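Local coordinates for ORF112 (Cyprinid herpesvirus 3, PDB 4WCG), which binds left-handed Z-DNA through this C-terminal Zalpha domain and probably thereby counters the host's innate response to nucleic acids, at residues G83-H88 / P92-P97; V59-S64 / S70-H75. One frame throughout, in Å; residues are numbered along the deposited sequence.

Overall arrangement
Both contacts lie within one small Zalpha domain of the winged helix-turn-helix class, on opposite sides of the chain's centre, with their own centres about 13 Å apart. Contact 1 is a surface contact between strands 86-87 and 94-95, dominated by backbone hydrogen bonds, with the R86 side chain reaching a sulfate. Contact 2, by comparison, is buried and purely apolar across its two helices, 58-65 and 69-81; its hydrogen bonds run within each helix, to N-terminal residues and to DNA. Helix 69-81 leads into strand 86-87, and W94 packs near N73, bringing wing and recognition helix together beside the same DNA strand.

Contact 1. Residues G83-H88 / P92-P97; sequences GRVRKH and PVWYLP. With SO4 (sulfate ion), chain E; nucleotides of chain D.
The wing of this winged helix-turn-helix domain is a β-hairpin in which R86 and Y95 form an antiparallel hydrogen-bonded pair: R86 N donates to Y95 O (2.9 Å) and Y95 N returns a bond to R86 O (2.8 Å). The next pair, K87 with W94, is non-hydrogen-bonded, and beyond it H88 N reaches V93 O at 2.8 Å in an almost linear bond (176° at the hydrogen).

K87 and W94 send their side chains to the same face of the hairpin. With CG anti to the backbone N (chi1 -166°), the lysine chain runs over the indole, and its CB sits 3.7 Å from the centroid of the W94 six-membered ring, 18° off the normal, a CH-pi contact. The amine at the far end is held by backbone carbonyls, NZ donating to H88 O and to H91 O. V85 adds CG2 against W94 CE3, while Y77 of helix 69-81 meets the indole edge-to-face, consistent with the Zalpha family, where the wing tryptophan stands beside the tyrosine of the recognition helix. P92 brings the hairpin to the DNA, its CG 3.6 Å from O5' of DG3 of chain D.

R86 and Y95 occupy the other face. The H88 side chain lies beside Y95, whose OH sits in the imidazole plane, 3.4 Å from the carbon H88 CD2; H88 ND1 is hydrogen-bonded to Q90 N. The R86 guanidinium grips a sulfate, probably from the crystallisation liquor, that R86 of the second subunit also binds: NE donates to SO4 O3 (2.8 Å) and NH2 to SO4 O1 (3.2 Å).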
loop_
_atom_site.group_PDB
_atom_site.type_symbol
_atom_site.label_atom_id
_atom_site.label_comp_id
_atom_site.label_asym_id
_atom_site.label_seq_id
_atom_site.Cartn_x
_atom_site.Cartn_y
_atom_site.Cartn_z
ATOM N N GLY A 83 5.759 -0.271 -0.606
ATOM C CA GLY A 83 6.468 -0.286 0.664
ATOM C C GLY A 83 7.388 0.883 0.954
ATOM O O GLY A 83 8.246 0.796 1.839
ATOM N N ARG A 84 7.210 1.987 0.239
ATOM C CA ARG A 84 8.024 3.176 0.503
ATOM C C ARG A 84 7.577 3.919 1.762
ATOM O O ARG A 84 8.372 4.619 2.399
ATOM C CB ARG A 84 7.989 4.115 -0.700
ATOM C CG ARG A 84 8.728 3.555 -1.897
ATOM C CD ARG A 84 8.557 4.448 -3.100
ATOM N NE ARG A 84 9.484 5.567 -3.085
ATOM C CZ ARG A 84 9.481 6.542 -3.993
ATOM N NH1 ARG A 84 8.570 6.541 -4.958
ATOM N NH2 ARG A 84 10.369 7.525 -3.927
ATOM N N VAL A 85 6.284 3.812 2.070
ATOM C CA VAL A 85 5.733 4.244 3.350
ATOM C C VAL A 85 4.844 3.119 3.870
ATOM O O VAL A 85 4.480 2.196 3.125
ATOM C CB VAL A 85 4.898 5.562 3.243
ATOM C CG1 VAL A 85 5.744 6.694 2.707
ATOM C CG2 VAL A 85 3.672 5.370 2.359
ATOM N N ARG A 86 4.471 3.199 5.137
ATOM C CA ARG A 86 3.623 2.184 5.735
ATOM C C ARG A 86 2.626 2.860 6.661
ATOM O O ARG A 86 3.006 3.703 7.487
ATOM C CB ARG A 86 4.468 1.172 6.491
ATOM C CG ARG A 86 3.693 -0.054 6.945
ATOM C CD ARG A 86 4.522 -0.897 7.866
ATOM N NE ARG A 86 5.745 -1.347 7.216
ATOM C CZ ARG A 86 6.853 -1.686 7.865
ATOM N NH1 ARG A 86 6.891 -1.610 9.188
ATOM N NH2 ARG A 86 7.922 -2.086 7.191
ATOM N N LYS A 87 1.358 2.493 6.536
ATOM C CA LYS A 87 0.325 3.037 7.398
ATOM C C LYS A 87 0.217 2.213 8.673
ATOM O O LYS A 87 0.428 1.000 8.652
ATOM C CB LYS A 87 -1.020 3.048 6.659
ATOM C CG LYS A 87 -2.100 3.888 7.306
ATOM C CD LYS A 87 -3.401 3.757 6.512
ATOM C CE LYS A 87 -4.144 2.501 6.910
ATOM N NZ LYS A 87 -4.622 2.589 8.317
ATOM N N HIS A 88 -0.108 2.880 9.776
ATOM C CA HIS A 88 -0.565 2.226 10.992
ATOM C C HIS A 88 -1.724 1.279 10.700
ATOM O O HIS A 88 -2.606 1.606 9.919
ATOM C CB HIS A 88 -0.987 3.293 12.018
ATOM C CG HIS A 88 -1.196 2.771 13.402
ATOM N ND1 HIS A 88 -2.303 2.036 13.763
ATOM C CD2 HIS A 88 -0.442 2.892 14.523
ATOM C CE1 HIS A 88 -2.222 1.718 15.043
ATOM N NE2 HIS A 88 -1.099 2.224 15.527
ATOM N N PRO A 92 -4.957 6.467 10.590
ATOM C CA PRO A 92 -4.352 7.141 9.438
ATOM C C PRO A 92 -3.092 7.879 9.856
ATOM O O PRO A 92 -2.995 9.106 9.800
ATOM C CB PRO A 92 -5.446 8.111 8.985
ATOM C CG PRO A 92 -6.151 8.457 10.270
ATOM C CD PRO A 92 -6.158 7.175 11.068
ATOM N N VAL A 93 -2.119 7.090 10.278
ATOM C CA VAL A 93 -0.833 7.597 10.732
ATOM C C VAL A 93 0.246 6.873 9.924
ATOM O O VAL A 93 0.107 5.680 9.644
ATOM C CB VAL A 93 -0.703 7.385 12.253
ATOM C CG1 VAL A 93 0.728 7.341 12.699
ATOM C CG2 VAL A 93 -1.510 8.464 12.987
ATOM N N TRP A 94 1.303 7.580 9.528
ATOM C CA TRP A 94 2.227 7.065 8.514
ATOM C C TRP A 94 3.672 6.985 8.994
ATOM O O TRP A 94 4.188 7.885 9.682
ATOM C CB TRP A 94 2.158 7.934 7.249
ATOM C CG TRP A 94 0.789 7.875 6.646
ATOM C CD1 TRP A 94 -0.297 8.667 6.950
ATOM C CD2 TRP A 94 0.332 6.936 5.669
ATOM N NE1 TRP A 94 -1.380 8.271 6.221
ATOM C CE2 TRP A 94 -1.028 7.218 5.418
ATOM C CE3 TRP A 94 0.943 5.890 4.974
ATOM C CZ2 TRP A 94 -1.780 6.488 4.490
ATOM C CZ3 TRP A 94 0.202 5.168 4.073
ATOM C CH2 TRP A 94 -1.151 5.472 3.829
ATOM N N TYR A 95 4.318 5.895 8.596
ATOM C CA TYR A 95 5.687 5.613 8.972
ATOM C C TYR A 95 6.580 5.409 7.762
ATOM O O TYR A 95 6.139 5.038 6.680
ATOM C CB TYR A 95 5.752 4.367 9.857
ATOM C CG TYR A 95 4.883 4.464 11.073
ATOM C CD1 TYR A 95 5.334 5.093 12.232
ATOM C CD2 TYR A 95 3.610 3.918 11.069
ATOM C CE1 TYR A 95 4.512 5.187 13.344
ATOM C CE2 TYR A 95 2.791 3.998 12.177
ATOM C CZ TYR A 95 3.250 4.633 13.309
ATOM O OH TYR A 95 2.430 4.697 14.411
ATOM N N LEU A 96 7.866 5.604 7.993
ATOM C CA LEU A 96 8.873 5.369 6.987
ATOM C C LEU A 96 9.653 4.113 7.360
ATOM O O LEU A 96 10.417 4.149 8.324
ATOM C CB LEU A 96 9.795 6.593 6.920
ATOM C CG LEU A 96 10.873 6.728 5.856
ATOM C CD1 LEU A 96 10.256 6.922 4.495
ATOM C CD2 LEU A 96 11.793 7.890 6.219
ATOM N N PRO A 97 9.469 3.007 6.615
ATOM C CA PRO A 97 10.203 1.758 6.895
ATOM C C PRO A 97 11.715 1.923 6.775
ATOM O O PRO A 97 12.123 2.717 5.927
ATOM C CB PRO A 97 9.691 0.787 5.821
ATOM C CG PRO A 97 8.386 1.357 5.371
ATOM C CD PRO A 97 8.535 2.846 5.485
HETATM S S SO4 E . 6.676 -2.961 3.882
HETATM O O1 SO4 E . 8.059 -2.520 4.055
HETATM O O2 SO4 E . 6.473 -4.228 4.593
HETATM O O3 SO4 E . 5.761 -1.956 4.447
HETATM O O4 SO4 E . 6.416 -3.165 2.459
ATOM P P DG D 3 -10.162 9.268 11.301
ATOM O OP1 DG D 3 -10.186 8.788 12.708
ATOM O OP2 DG D 3 -9.355 10.448 10.935
ATOM O "O5'" DG D 3 -9.750 8.039 10.397
ATOM C "C5'" DG D 3 -9.708 8.188 8.981
ATOM C "C4'" DG D 3 -9.417 6.857 8.338
ATOM O "O4'" DG D 3 -10.433 5.921 8.744
ATOM C "C3'" DG D 3 -9.434 6.876 6.821
ATOM O "O3'" DG D 3 -8.116 7.006 6.350
ATOM C "C2'" DG D 3 -10.014 5.519 6.440
ATOM C "C1'" DG D 3 -10.776 5.062 7.680
ATOM N N9 DG D 3 -12.229 5.082 7.533
ATOM C C8 DG D 3 -13.093 4.047 7.786
ATOM N N7 DG D 3 -14.346 4.350 7.584
ATOM C C5 DG D 3 -14.314 5.678 7.166
ATOM C C6 DG D 3 -15.367 6.539 6.791
ATOM O O6 DG D 3 -16.585 6.304 6.777
ATOM N N1 DG D 3 -14.897 7.800 6.411
ATOM C C2 DG D 3 -13.579 8.169 6.426
ATOM N N2 DG D 3 -13.307 9.424 6.056
ATOM N N3 DG D 3 -12.588 7.376 6.777
ATOM C C4 DG D 3 -13.021 6.142 7.124
#

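Contact 2. Residues V59-S64 / S70-H75. With nucleotides of chain D.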
loop_
_atom_site.group_PDB
_atom_site.type_symbol
_atom_site.label_atom_id
_atom_site.label_comp_id
_atom_site.label_asym_id
_atom_site.label_seq_id
_atom_site.Cartn_x
_atom_site.Cartn_y
_atom_site.Cartn_z
ATOM N N VAL A 59 -2.794 15.487 7.216
ATOM C CA VAL A 59 -3.152 16.902 7.341
ATOM C C VAL A 59 -1.925 17.722 7.713
ATOM O O VAL A 59 -1.782 18.868 7.288
ATOM C CB VAL A 59 -4.278 17.124 8.376
ATOM C CG1 VAL A 59 -3.831 16.716 9.778
ATOM C CG2 VAL A 59 -4.733 18.574 8.349
ATOM N N HIS A 60 -1.019 17.131 8.481
ATOM C CA HIS A 60 0.148 17.865 8.943
ATOM C C HIS A 60 1.223 17.901 7.869
ATOM O O HIS A 60 1.907 18.909 7.698
ATOM C CB HIS A 60 0.666 17.246 10.237
ATOM C CG HIS A 60 -0.304 17.361 11.374
ATOM N ND1 HIS A 60 -0.530 16.338 12.268
ATOM C CD2 HIS A 60 -1.117 18.377 11.752
ATOM C CE1 HIS A 60 -1.435 16.719 13.153
ATOM N NE2 HIS A 60 -1.809 17.953 12.861
ATOM N N ILE A 61 1.344 16.815 7.116
ATOM C CA ILE A 61 2.244 16.813 5.975
ATOM C C ILE A 61 1.791 17.843 4.938
ATOM O O ILE A 61 2.592 18.623 4.424
ATOM C CB ILE A 61 2.314 15.424 5.336
ATOM C CG1 ILE A 61 2.775 14.414 6.395
ATOM C CG2 ILE A 61 3.223 15.449 4.116
ATOM C CD1 ILE A 61 2.793 12.979 5.934
ATOM N N ALA A 62 0.495 17.859 4.645
ATOM C CA ALA A 62 -0.071 18.817 3.705
ATOM C C ALA A 62 0.170 20.269 4.134
ATOM O O ALA A 62 0.528 21.119 3.309
ATOM C CB ALA A 62 -1.571 18.553 3.532
ATOM N N GLN A 63 -0.025 20.559 5.418
ATOM C CA GLN A 63 0.204 21.903 5.922
ATOM C C GLN A 63 1.651 22.311 5.684
ATOM O O GLN A 63 1.923 23.425 5.247
ATOM C CB GLN A 63 -0.129 21.988 7.412
ATOM C CG GLN A 63 -1.611 21.999 7.737
ATOM C CD GLN A 63 -1.873 21.965 9.234
ATOM O OE1 GLN A 63 -0.945 21.840 10.034
ATOM N NE2 GLN A 63 -3.139 22.090 9.618
ATOM N N SER A 64 2.576 21.398 5.957
ATOM C CA SER A 64 3.997 21.709 5.856
ATOM C C SER A 64 4.417 21.958 4.415
ATOM O O SER A 64 5.200 22.872 4.141
ATOM C CB SER A 64 4.846 20.584 6.458
ATOM O OG SER A 64 6.229 20.932 6.442
ATOM N N SER A 70 -5.885 15.831 0.248
ATOM C CA SER A 70 -6.223 14.753 -0.687
ATOM C C SER A 70 -5.022 14.386 -1.565
ATOM O O SER A 70 -4.809 13.216 -1.856
ATOM C CB SER A 70 -7.430 15.129 -1.554
ATOM O OG SER A 70 -7.172 16.312 -2.288
ATOM N N GLU A 71 -4.245 15.387 -1.984
ATOM C CA GLU A 71 -3.060 15.131 -2.797
ATOM C C GLU A 71 -2.007 14.356 -2.026
ATOM O O GLU A 71 -1.431 13.397 -2.526
ATOM C CB GLU A 71 -2.470 16.451 -3.300
ATOM C CG GLU A 71 -1.217 16.290 -4.136
ATOM C CD GLU A 71 -0.716 17.606 -4.704
ATOM O OE1 GLU A 71 -1.231 18.669 -4.291
ATOM O OE2 GLU A 71 0.191 17.571 -5.564
ATOM N N VAL A 72 -1.753 14.781 -0.795
ATOM C CA VAL A 72 -0.811 14.065 0.048
ATOM C C VAL A 72 -1.267 12.610 0.261
ATOM O O VAL A 72 -0.465 11.671 0.143
ATOM C CB VAL A 72 -0.616 14.801 1.388
ATOM C CG1 VAL A 72 0.151 13.929 2.385
ATOM C CG2 VAL A 72 0.143 16.096 1.148
ATOM N N ASN A 73 -2.549 12.404 0.535
ATOM C CA ASN A 73 -3.037 11.045 0.748
ATOM C C ASN A 73 -2.943 10.224 -0.535
ATOM O O ASN A 73 -2.635 9.035 -0.475
ATOM C CB ASN A 73 -4.477 11.052 1.290
ATOM C CG ASN A 73 -4.513 11.025 2.803
ATOM O OD1 ASN A 73 -3.619 10.451 3.427
ATOM N ND2 ASN A 73 -5.546 11.607 3.399
ATOM N N ARG A 74 -3.203 10.833 -1.694
ATOM C CA ARG A 74 -3.093 10.078 -2.939
ATOM C C ARG A 74 -1.670 9.525 -3.068
ATOM O O ARG A 74 -1.466 8.349 -3.447
ATOM C CB ARG A 74 -3.455 10.956 -4.139
ATOM C CG ARG A 74 -3.551 10.170 -5.453
ATOM C CD ARG A 74 -4.148 10.993 -6.571
ATOM N NE ARG A 74 -3.260 12.070 -6.980
ATOM C CZ ARG A 74 -3.473 13.350 -6.706
ATOM N NH1 ARG A 74 -4.535 13.704 -6.001
ATOM N NH2 ARG A 74 -2.621 14.272 -7.133
ATOM N N HIS A 75 -0.693 10.368 -2.748
ATOM C CA HIS A 75 0.697 9.936 -2.874
ATOM C C HIS A 75 1.099 8.935 -1.783
ATOM O O HIS A 75 1.797 7.961 -2.074
ATOM C CB HIS A 75 1.630 11.148 -2.886
ATOM C CG HIS A 75 1.569 11.937 -4.156
ATOM N ND1 HIS A 75 0.495 12.736 -4.492
ATOM C CD2 HIS A 75 2.449 12.041 -5.180
ATOM C CE1 HIS A 75 0.722 13.304 -5.663
ATOM N NE2 HIS A 75 1.900 12.898 -6.103
ATOM P P DG D 5 -8.797 12.524 1.539
ATOM O OP1 DG D 5 -8.089 12.806 2.765
ATOM O OP2 DG D 5 -9.438 13.613 0.843
ATOM O "O5'" DG D 5 -7.771 11.795 0.586
ATOM C "C5'" DG D 5 -8.190 11.327 -0.666
ATOM C "C4'" DG D 5 -7.097 10.522 -1.324
ATOM O "O4'" DG D 5 -6.783 9.371 -0.528
ATOM C "C3'" DG D 5 -7.483 9.990 -2.697
ATOM O "O3'" DG D 5 -6.937 10.886 -3.645
ATOM C "C2'" DG D 5 -6.833 8.621 -2.759
ATOM C "C1'" DG D 5 -6.595 8.221 -1.321
ATOM N N9 DG D 5 -7.437 7.163 -0.774
ATOM C C8 DG D 5 -6.998 6.073 -0.074
ATOM N N7 DG D 5 -7.964 5.320 0.361
ATOM C C5 DG D 5 -9.113 5.953 -0.076
ATOM C C6 DG D 5 -10.466 5.595 0.085
ATOM O O6 DG D 5 -10.931 4.621 0.654
ATOM N N1 DG D 5 -11.309 6.528 -0.496
ATOM C C2 DG D 5 -10.902 7.652 -1.160
ATOM N N2 DG D 5 -11.864 8.422 -1.657
ATOM N N3 DG D 5 -9.639 7.990 -1.327
ATOM C C4 DG D 5 -8.805 7.099 -0.769
ATOM P P DC D 6 -7.855 11.595 -4.688
ATOM O OP1 DC D 6 -7.016 12.417 -5.502
ATOM O OP2 DC D 6 -8.980 12.156 -4.026
ATOM O "O5'" DC D 6 -8.378 10.352 -5.520
ATOM C "C5'" DC D 6 -8.657 10.427 -6.902
ATOM C "C4'" DC D 6 -9.987 9.778 -7.198
ATOM O "O4'" DC D 6 -9.957 8.387 -6.849
ATOM C "C3'" DC D 6 -11.183 10.361 -6.450
ATOM O "O3'" DC D 6 -12.280 10.380 -7.344
ATOM C "C2'" DC D 6 -11.446 9.339 -5.367
ATOM C "C1'" DC D 6 -11.078 8.055 -6.069
ATOM N N1 DC D 6 -10.711 6.949 -5.167
ATOM C C2 DC D 6 -11.722 6.121 -4.689
ATOM O O2 DC D 6 -12.888 6.357 -5.008
ATOM N N3 DC D 6 -11.404 5.108 -3.859
ATOM C C4 DC D 6 -10.135 4.898 -3.520
ATOM N N4 DC D 6 -9.863 3.876 -2.718
ATOM C C5 DC D 6 -9.086 5.727 -3.995
ATOM C C6 DC D 6 -9.410 6.712 -4.828
#
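V72 reaches across from helix 69-81 and divides its two methyls between I61 and A62 of helix 58-65. CG1 meets I61 CG2 at 3.8 Å, and CG2 lies equally close to A62 CB, also 3.8 Å. The rotation about the first side-chain bond explains the division: with CG1 anti to the backbone N (chi1 169°) and CG2 beside that N, the branches spread to two neighbouring residues of the opposing helix. The short A62 side chain is consistent with the close backbone approach, A62 CA standing 6.0 Å from V72 CA. No hydrogen bond crosses between 59-64 and 70-75, and all three touching residues are buried. A58 and A67 extend the apolar surroundings of V72.

The next shell is polar and belongs to helix 69-81. H75 folds back along its own helix, ND1 donating to E71 O at 2.8 Å from 36° above the carbonyl plane, while H75 N reaches that oxygen from the opposite face. Two donors grip E71 O, while the imidazole's rotation is set by its two nitrogens, ND1 bonded to E71 O and NE2 to S39 N.

Outward again, the residues following V72 meet the DNA. N73 ND2 donates to OP1 of DG5 of chain D (2.9 Å, 147° at the hydrogen), and N73 CB comes within 3.4 Å of O4' of that nucleotide. R74 NH1 donates to OP1 of DC6 of chain D at 2.8 Å; its NH2 is bonded to P37 O, which helps to hold the guanidinium in place. Helices 58-65 and 69-81, joined by a short turn and packed through V72, form the helix-turn-helix, N73 and R74 on adjacent phosphates as expected of the recognition helix of a Zalpha domain bound to Z-DNA.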